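Local coordinates for protein probable Ni/Fe-hydrogenase 1 B-type cytochrome subunit (Escherichia coli K-12, PDB 6G94) that probably serves as the b-type cytochrome of hydrogenase 1, binding haem in the inner membrane and transferring electrons, at residues I[146-151]-I[161-166]; I[69-74]-I[142-147]. One frame throughout, in Å; residues are numbered along the deposited sequence.

How the contacts relate
Contacts 1 and 2 lie one after the other on helix 130-151, sharing T146 and G147, with centres about 11 Å apart. Contact 1 joins the end of this helix to the following loop, near the predicted periplasmic side; contact 2 joins the preceding turns of the same helix to helix 55-83 within the predicted transmembrane region. They meet where F148 CE2 of contact 1 lies 3.4 Å from T71 OG1 of contact 2, and again where F163 CD1 packs 3.4 Å from I145 O. Both border the same haem: F148 covers the vinyl group of pyrrole C, while T71 and I144 reach the methyl on that pyrrole and M143 lies over pyrrole B.

Contact 1: residues I[146-151]-I[161-166]; sequences TGFALY and APFRYV. With HEM (protoporphyrin IX containing Fe), chain B.
A149, near the end of helix 130-151, and F163, in the loop before helix 166-172, bring their CA atoms to 5.0 Å, with F163 in a short piece of helical backbone that lacks the regular hydrogen bonds. No hydrogen bond crosses between 146-151 and 161-166; the contact is apolar, carried by F148, A149, F163 and V166. The CB of F148 sits over one face of the F163 ring in a CH-pi contact, 3.6 Å from the ring centroid and only 16° off its normal, nearest to CE1. The two ring planes are oblique, inclined by 32°, with centroids 5.5 Å apart. F163 holds its CG beside its own backbone N (chi1 -66°), which carries the ring across to the helix. A149 fills the next position, its CB 3.8 Å from both F163 O and V166 CB, with V166 CG1 alongside. V166 begins helix 166-172, so the contact ties the last turn of a predicted transmembrane helix to the start of the short helix that follows in this cytochrome b561-type haem bundle. On the side away from F163, F148 turns its ring to the haem, and the vinyl carbon CAC lies 3.6 Å above its plane, over the ring centre. Other residues of the same helix line the porphyrin: with no side chain at G147, its backbone can come close, and its O is 3.0 Å from the haem meso carbon CHD. L150 CB packs 3.5 Å from the haem methyl CMD. Y151 adds its CB to that methyl, while its ring meets F64 edge-to-face and its OH is hydrogen-bonded to an acidic side chain of another protein chain.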
loop_
_atom_site.group_PDB
_atom_site.type_symbol
_atom_site.label_atom_id
_atom_site.label_comp_id
_atom_site.label_asym_id
_atom_site.label_seq_id
_atom_site.Cartn_x
_atom_site.Cartn_y
_atom_site.Cartn_z
ATOM N N THR I 146 36.618 23.181 -16.152
ATOM C CA THR I 146 35.186 23.110 -15.870
ATOM C C THR I 146 34.833 22.023 -14.851
ATOM O O THR I 146 34.026 22.257 -13.950
ATOM C CB THR I 146 34.325 22.923 -17.151
ATOM O OG1 THR I 146 34.522 21.622 -17.720
ATOM C CG2 THR I 146 34.642 23.986 -18.177
ATOM N N GLY I 147 35.427 20.837 -15.010
ATOM C CA GLY I 147 35.192 19.701 -14.120
ATOM C C GLY I 147 35.555 19.975 -12.670
ATOM O O GLY I 147 34.853 19.524 -11.762
ATOM N N PHE I 148 36.636 20.735 -12.459
ATOM C CA PHE I 148 37.099 21.093 -11.119
ATOM C C PHE I 148 36.352 22.264 -10.520
ATOM O O PHE I 148 36.267 22.384 -9.295
ATOM C CB PHE I 148 38.599 21.393 -11.107
ATOM C CG PHE I 148 39.432 20.206 -10.777
ATOM C CD1 PHE I 148 39.481 19.727 -9.485
ATOM C CD2 PHE I 148 40.123 19.535 -11.763
ATOM C CE1 PHE I 148 40.215 18.606 -9.171
ATOM C CE2 PHE I 148 40.869 18.415 -11.463
ATOM C CZ PHE I 148 40.913 17.947 -10.161
ATOM N N ALA I 149 35.823 23.122 -11.373
ATOM C CA ALA I 149 35.025 24.248 -10.908
ATOM C C ALA I 149 33.802 23.688 -10.215
ATOM O O ALA I 149 33.360 24.233 -9.224
ATOM C CB ALA I 149 34.633 25.165 -12.048
ATOM N N LEU I 150 33.263 22.597 -10.746
ATOM C CA LEU I 150 32.159 21.900 -10.120
ATOM C C LEU I 150 32.527 21.165 -8.841
ATOM O O LEU I 150 31.825 21.255 -7.852
ATOM C CB LEU I 150 31.556 20.901 -11.085
ATOM C CG LEU I 150 30.896 21.464 -12.314
ATOM C CD1 LEU I 150 30.456 20.323 -13.209
ATOM C CD2 LEU I 150 29.739 22.358 -11.911
ATOM N N TYR I 151 33.625 20.431 -8.882
ATOM C CA TYR I 151 34.102 19.642 -7.758
ATOM C C TYR I 151 34.559 20.447 -6.524
ATOM O O TYR I 151 34.280 20.077 -5.397
ATOM C CB TYR I 151 35.181 18.670 -8.253
ATOM C CG TYR I 151 35.749 17.779 -7.196
ATOM C CD1 TYR I 151 36.799 18.211 -6.403
ATOM C CD2 TYR I 151 35.248 16.508 -6.973
ATOM C CE1 TYR I 151 37.336 17.413 -5.408
ATOM C CE2 TYR I 151 35.783 15.696 -5.981
ATOM C CZ TYR I 151 36.826 16.154 -5.205
ATOM O OH TYR I 151 37.372 15.380 -4.221
ATOM N N ALA I 161 41.357 27.506 -5.295
ATOM C CA ALA I 161 40.880 28.870 -5.271
ATOM C C ALA I 161 40.697 29.484 -6.652
ATOM O O ALA I 161 39.701 30.153 -6.892
ATOM C CB ALA I 161 41.804 29.721 -4.421
ATOM N N PRO I 162 41.630 29.261 -7.572
ATOM C CA PRO I 162 41.421 29.816 -8.916
ATOM C C PRO I 162 40.182 29.364 -9.680
ATOM O O PRO I 162 39.611 30.158 -10.401
ATOM C CB PRO I 162 42.666 29.380 -9.676
ATOM C CG PRO I 162 43.226 28.243 -8.898
ATOM C CD PRO I 162 43.002 28.660 -7.499
ATOM N N PHE I 163 39.770 28.114 -9.532
ATOM C CA PHE I 163 38.586 27.625 -10.237
ATOM C C PHE I 163 37.307 28.387 -9.964
ATOM O O PHE I 163 36.310 28.223 -10.664
ATOM C CB PHE I 163 38.379 26.165 -9.921
ATOM C CG PHE I 163 39.454 25.302 -10.461
ATOM C CD1 PHE I 163 39.451 24.929 -11.789
ATOM C CD2 PHE I 163 40.491 24.887 -9.652
ATOM C CE1 PHE I 163 40.458 24.130 -12.304
ATOM C CE2 PHE I 163 41.508 24.085 -10.156
ATOM C CZ PHE I 163 41.490 23.704 -11.486
ATOM N N ARG I 164 37.343 29.219 -8.938
ATOM C CA ARG I 164 36.176 30.005 -8.560
ATOM C C ARG I 164 36.137 31.337 -9.288
ATOM O O ARG I 164 35.583 32.297 -8.819
ATOM C CB ARG I 164 36.123 30.187 -7.044
ATOM C CG ARG I 164 35.579 28.990 -6.301
ATOM C CD ARG I 164 35.218 29.385 -4.878
ATOM N NE ARG I 164 36.409 29.376 -4.036
ATOM C CZ ARG I 164 36.676 30.267 -3.092
ATOM N NH1 ARG I 164 35.825 31.267 -2.851
ATOM N NH2 ARG I 164 37.801 30.152 -2.395
ATOM N N TYR I 165 36.774 31.371 -10.436
ATOM C CA TYR I 165 36.688 32.468 -11.369
ATOM C C TYR I 165 35.864 31.934 -12.503
ATOM O O TYR I 165 35.163 32.672 -13.150
ATOM C CB TYR I 165 38.069 32.869 -11.879
ATOM C CG TYR I 165 38.841 33.778 -10.949
ATOM C CD1 TYR I 165 38.702 35.145 -11.028
ATOM C CD2 TYR I 165 39.723 33.265 -9.996
ATOM C CE1 TYR I 165 39.401 35.982 -10.191
ATOM C CE2 TYR I 165 40.426 34.097 -9.148
ATOM C CZ TYR I 165 40.256 35.456 -9.257
ATOM O OH TYR I 165 40.930 36.305 -8.432
ATOM N N VAL I 166 35.961 30.631 -12.741
ATOM C CA VAL I 166 35.199 29.958 -13.768
ATOM C C VAL I 166 33.737 30.138 -13.462
ATOM O O VAL I 166 32.933 30.346 -14.360
ATOM C CB VAL I 166 35.488 28.463 -13.790
ATOM C CG1 VAL I 166 34.650 27.784 -14.854
ATOM C CG2 VAL I 166 36.968 28.207 -14.007
HETATM C CHA HEM B . 30.115 15.553 -14.428
HETATM C CHB HEM B . 32.391 13.752 -18.218
HETATM C CHC HEM B . 36.563 15.415 -16.505
HETATM C CHD HEM B . 34.342 16.667 -12.433
HETATM C C1A HEM B . 30.399 15.038 -15.651
HETATM C C2A HEM B . 29.424 14.830 -16.629
HETATM C C3A HEM B . 30.052 14.330 -17.705
HETATM C C4A HEM B . 31.413 14.221 -17.384
HETATM C CMA HEM B . 29.384 13.945 -19.004
HETATM C CAA HEM B . 27.941 15.087 -16.485
HETATM C CBA HEM B . 27.562 16.534 -16.735
HETATM C CGA HEM B . 26.083 16.695 -16.587
HETATM O O1A HEM B . 25.257 16.203 -17.364
HETATM O O2A HEM B . 25.654 17.363 -15.644
HETATM C C1B HEM B . 33.745 14.083 -18.083
HETATM C C2B HEM B . 34.723 13.793 -19.076
HETATM C C3B HEM B . 35.890 14.280 -18.592
HETATM C C4B HEM B . 35.590 14.847 -17.287
HETATM C CMB HEM B . 34.489 13.100 -20.397
HETATM C CAB HEM B . 37.238 14.285 -19.176
HETATM C CBB HEM B . 37.527 13.589 -20.259
HETATM C C1C HEM B . 36.333 15.849 -15.207
HETATM C C2C HEM B . 37.324 16.256 -14.310
HETATM C C3C HEM B . 36.685 16.617 -13.161
HETATM C C4C HEM B . 35.303 16.423 -13.365
HETATM C CMC HEM B . 38.811 16.325 -14.556
HETATM C CAC HEM B . 37.353 17.118 -11.942
HETATM C CBC HEM B . 37.223 16.475 -10.790
HETATM C C1D HEM B . 33.002 16.492 -12.702
HETATM C C2D HEM B . 31.999 16.900 -11.729
HETATM C C3D HEM B . 30.799 16.582 -12.277
HETATM C C4D HEM B . 31.112 15.995 -13.589
HETATM C CMD HEM B . 32.312 17.521 -10.390
HETATM C CAD HEM B . 29.399 16.774 -11.717
HETATM C CBD HEM B . 29.226 16.141 -10.340
HETATM C CGD HEM B . 27.831 16.223 -9.777
HETATM O O1D HEM B . 27.371 17.281 -9.329
HETATM O O2D HEM B . 27.119 15.217 -9.734
HETATM N NA HEM B . 31.627 14.692 -16.131
HETATM N NB HEM B . 34.301 14.700 -17.043
HETATM N NC HEM B . 35.128 15.908 -14.595
HETATM N ND HEM B . 32.436 15.967 -13.799
HETATM FE FE HEM B . 33.289 15.339 -15.314
#

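Contact 2: residues I[69-74]-I[142-147]; sequences VFTVVL and FMIITG. With HEM (protoporphyrin IX containing Fe), chain B.
The F70 ring meets I144 at its rim: CG1 of I144 lies in the ring plane at the edge, and CD1 comes in obliquely, 3.7 Å from F70 CE2. The haem vinyl carbon CBB also approaches this ring at a slant. A second phenyl ring, that of F142, has the CG2 methyl of T146 over one face, 3.5 Å above the plane and offset toward the rim. The porphyrin carries the terminal methyl of M143 over one face, CE standing 3.3 Å from C2B of pyrrole B; the M143 chain bends at chi2 (-52°) and chi3 to bring it there. I144 is the hub of the contact, with F70, T71 and L74 all meeting it. Its CD1 is 3.9 Å from L74 CD1, and its CG1 and CD1 cross T71 at a slant, CG1 3.6 Å from T71 OG1. The segments belong to helices 55-83 and 130-151, predicted transmembrane helices of a cytochrome b561-type bundle. The axes of 69-74 and 142-147 approach to 10.9 Å, with their N-to-C directions at 135°, and the I144 side chain reaches across to F70, T71 and L74. The pyrrole C methyl CMC of the haem lies beside this meeting point, 3.6 Å from T71 OG1 and also against I144 CG1. That hydroxyl is hydrogen-bonded to G67 O, one turn back on its own helix, which satisfies a polar atom set among carbon neighbours. On helix 130-151, kinked at I144 and G147, T146 OG1 donates to F142 O over 2.9 Å, tilted 28° from the carbonyl plane. F142 O also accepts from T146 N, and T146 OG1 has a further hydrogen-bond partner in H184 ND1 on helix 177-203, whose side chain packs on M143 too.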
loop_
_atom_site.group_PDB
_atom_site.type_symbol
_atom_site.label_atom_id
_atom_site.label_comp_id
_atom_site.label_asym_id
_atom_site.label_seq_id
_atom_site.Cartn_x
_atom_site.Cartn_y
_atom_site.Cartn_z
ATOM N N VAL I 69 43.243 11.277 -11.332
ATOM C CA VAL I 69 44.282 10.528 -12.059
ATOM C C VAL I 69 44.504 11.112 -13.457
ATOM O O VAL I 69 45.639 11.458 -13.817
ATOM C CB VAL I 69 43.958 9.018 -12.163
ATOM C CG1 VAL I 69 45.050 8.296 -12.936
ATOM C CG2 VAL I 69 43.798 8.403 -10.782
ATOM N N PHE I 70 43.414 11.208 -14.221
ATOM C CA PHE I 70 43.421 11.821 -15.542
ATOM C C PHE I 70 44.124 13.165 -15.540
ATOM O O PHE I 70 44.965 13.407 -16.384
ATOM C CB PHE I 70 41.998 11.996 -16.072
ATOM C CG PHE I 70 41.927 12.732 -17.370
ATOM C CD1 PHE I 70 42.150 12.059 -18.575
ATOM C CD2 PHE I 70 41.651 14.097 -17.402
ATOM C CE1 PHE I 70 42.101 12.734 -19.789
ATOM C CE2 PHE I 70 41.592 14.777 -18.609
ATOM C CZ PHE I 70 41.813 14.093 -19.803
ATOM N N THR I 71 43.775 14.031 -14.597
ATOM C CA THR I 71 44.347 15.381 -14.526
ATOM C C THR I 71 45.860 15.362 -14.315
ATOM O O THR I 71 46.594 16.100 -14.969
ATOM C CB THR I 71 43.692 16.223 -13.411
ATOM O OG1 THR I 71 42.297 16.343 -13.679
ATOM C CG2 THR I 71 44.267 17.616 -13.365
ATOM N N VAL I 72 46.311 14.531 -13.380
ATOM C CA VAL I 72 47.731 14.394 -13.064
ATOM C C VAL I 72 48.508 13.913 -14.298
ATOM O O VAL I 72 49.455 14.571 -14.750
ATOM C CB VAL I 72 47.939 13.463 -11.841
ATOM C CG1 VAL I 72 49.343 12.885 -11.813
ATOM C CG2 VAL I 72 47.677 14.230 -10.550
ATOM N N VAL I 73 48.084 12.776 -14.847
ATOM C CA VAL I 73 48.735 12.190 -16.004
ATOM C C VAL I 73 48.771 13.167 -17.169
ATOM O O VAL I 73 49.824 13.378 -17.740
ATOM C CB VAL I 73 48.088 10.847 -16.404
ATOM C CG1 VAL I 73 48.681 10.311 -17.700
ATOM C CG2 VAL I 73 48.282 9.827 -15.296
ATOM N N LEU I 74 47.624 13.759 -17.508
ATOM C CA LEU I 74 47.513 14.742 -18.588
ATOM C C LEU I 74 48.506 15.891 -18.441
ATOM O O LEU I 74 49.126 16.284 -19.424
ATOM C CB LEU I 74 46.084 15.290 -18.647
ATOM C CG LEU I 74 45.482 16.103 -19.806
ATOM C CD1 LEU I 74 45.641 17.605 -19.571
ATOM C CD2 LEU I 74 46.041 15.658 -21.150
ATOM N N PHE I 142 39.955 21.914 -20.836
ATOM C CA PHE I 142 38.679 22.580 -20.626
ATOM C C PHE I 142 37.813 21.687 -19.734
ATOM O O PHE I 142 37.183 22.165 -18.785
ATOM C CB PHE I 142 37.995 22.889 -21.972
ATOM C CG PHE I 142 36.667 23.588 -21.835
ATOM C CD1 PHE I 142 36.605 24.936 -21.449
ATOM C CD2 PHE I 142 35.475 22.896 -22.062
ATOM C CE1 PHE I 142 35.383 25.579 -21.295
ATOM C CE2 PHE I 142 34.254 23.537 -21.913
ATOM C CZ PHE I 142 34.209 24.878 -21.540
ATOM N N MET I 143 37.824 20.385 -20.023
ATOM C CA MET I 143 37.132 19.388 -19.208
ATOM C C MET I 143 37.650 19.304 -17.763
ATOM O O MET I 143 37.001 18.716 -16.884
ATOM C CB MET I 143 37.215 18.023 -19.885
ATOM C CG MET I 143 36.325 17.933 -21.095
ATOM S SD MET I 143 34.649 18.432 -20.660
ATOM C CE MET I 143 33.963 16.844 -20.215
ATOM N N ILE I 144 38.819 19.902 -17.532
ATOM C CA ILE I 144 39.477 19.900 -16.235
ATOM C C ILE I 144 39.148 21.203 -15.524
ATOM O O ILE I 144 38.740 21.177 -14.353
ATOM C CB ILE I 144 41.010 19.684 -16.353
ATOM C CG1 ILE I 144 41.314 18.189 -16.615
ATOM C CG2 ILE I 144 41.735 20.210 -15.109
ATOM C CD1 ILE I 144 42.754 17.860 -16.987
ATOM N N ILE I 145 39.318 22.326 -16.228
ATOM C CA ILE I 145 38.970 23.635 -15.677
ATOM C C ILE I 145 37.494 23.679 -15.277
ATOM O O ILE I 145 37.172 24.135 -14.186
ATOM C CB ILE I 145 39.281 24.771 -16.660
ATOM C CG1 ILE I 145 40.770 24.838 -16.923
ATOM C CG2 ILE I 145 38.838 26.109 -16.099
ATOM C CD1 ILE I 145 41.100 25.604 -18.179
ATOM N N THR I 146 36.618 23.181 -16.152
ATOM C CA THR I 146 35.186 23.110 -15.870
ATOM C C THR I 146 34.833 22.023 -14.851
ATOM O O THR I 146 34.026 22.257 -13.950
ATOM C CB THR I 146 34.325 22.923 -17.151
ATOM O OG1 THR I 146 34.522 21.622 -17.720
ATOM C CG2 THR I 146 34.642 23.986 -18.177
ATOM N N GLY I 147 35.427 20.837 -15.010
ATOM C CA GLY I 147 35.192 19.701 -14.120
ATOM C C GLY I 147 35.555 19.975 -12.670
ATOM O O GLY I 147 34.853 19.524 -11.762
HETATM C CHA HEM B . 30.115 15.553 -14.428
HETATM C CHB HEM B . 32.391 13.752 -18.218
HETATM C CHC HEM B . 36.563 15.415 -16.505
HETATM C CHD HEM B . 34.342 16.667 -12.433
HETATM C C1A HEM B . 30.399 15.038 -15.651
HETATM C C2A HEM B . 29.424 14.830 -16.629
HETATM C C3A HEM B . 30.052 14.330 -17.705
HETATM C C4A HEM B . 31.413 14.221 -17.384
HETATM C CMA HEM B . 29.384 13.945 -19.004
HETATM C CAA HEM B . 27.941 15.087 -16.485
HETATM C CBA HEM B . 27.562 16.534 -16.735
HETATM C CGA HEM B . 26.083 16.695 -16.587
HETATM O O1A HEM B . 25.257 16.203 -17.364
HETATM O O2A HEM B . 25.654 17.363 -15.644
HETATM C C1B HEM B . 33.745 14.083 -18.083
HETATM C C2B HEM B . 34.723 13.793 -19.076
HETATM C C3B HEM B . 35.890 14.280 -18.592
HETATM C C4B HEM B . 35.590 14.847 -17.287
HETATM C CMB HEM B . 34.489 13.100 -20.397
HETATM C CAB HEM B . 37.238 14.285 -19.176
HETATM C CBB HEM B . 37.527 13.589 -20.259
HETATM C C1C HEM B . 36.333 15.849 -15.207
HETATM C C2C HEM B . 37.324 16.256 -14.310
HETATM C C3C HEM B . 36.685 16.617 -13.161
HETATM C C4C HEM B . 35.303 16.423 -13.365
HETATM C CMC HEM B . 38.811 16.325 -14.556
HETATM C CAC HEM B . 37.353 17.118 -11.942
HETATM C CBC HEM B . 37.223 16.475 -10.790
HETATM C C1D HEM B . 33.002 16.492 -12.702
HETATM C C2D HEM B . 31.999 16.900 -11.729
HETATM C C3D HEM B . 30.799 16.582 -12.277
HETATM C C4D HEM B . 31.112 15.995 -13.589
HETATM C CMD HEM B . 32.312 17.521 -10.390
HETATM C CAD HEM B . 29.399 16.774 -11.717
HETATM C CBD HEM B . 29.226 16.141 -10.340
HETATM C CGD HEM B . 27.831 16.223 -9.777
HETATM O O1D HEM B . 27.371 17.281 -9.329
HETATM O O2D HEM B . 27.119 15.217 -9.734
HETATM N NA HEM B . 31.627 14.692 -16.131
HETATM N NB HEM B . 34.301 14.700 -17.043
HETATM N NC HEM B . 35.128 15.908 -14.595
HETATM N ND HEM B . 32.436 15.967 -13.799
HETATM FE FE HEM B . 33.289 15.339 -15.314
#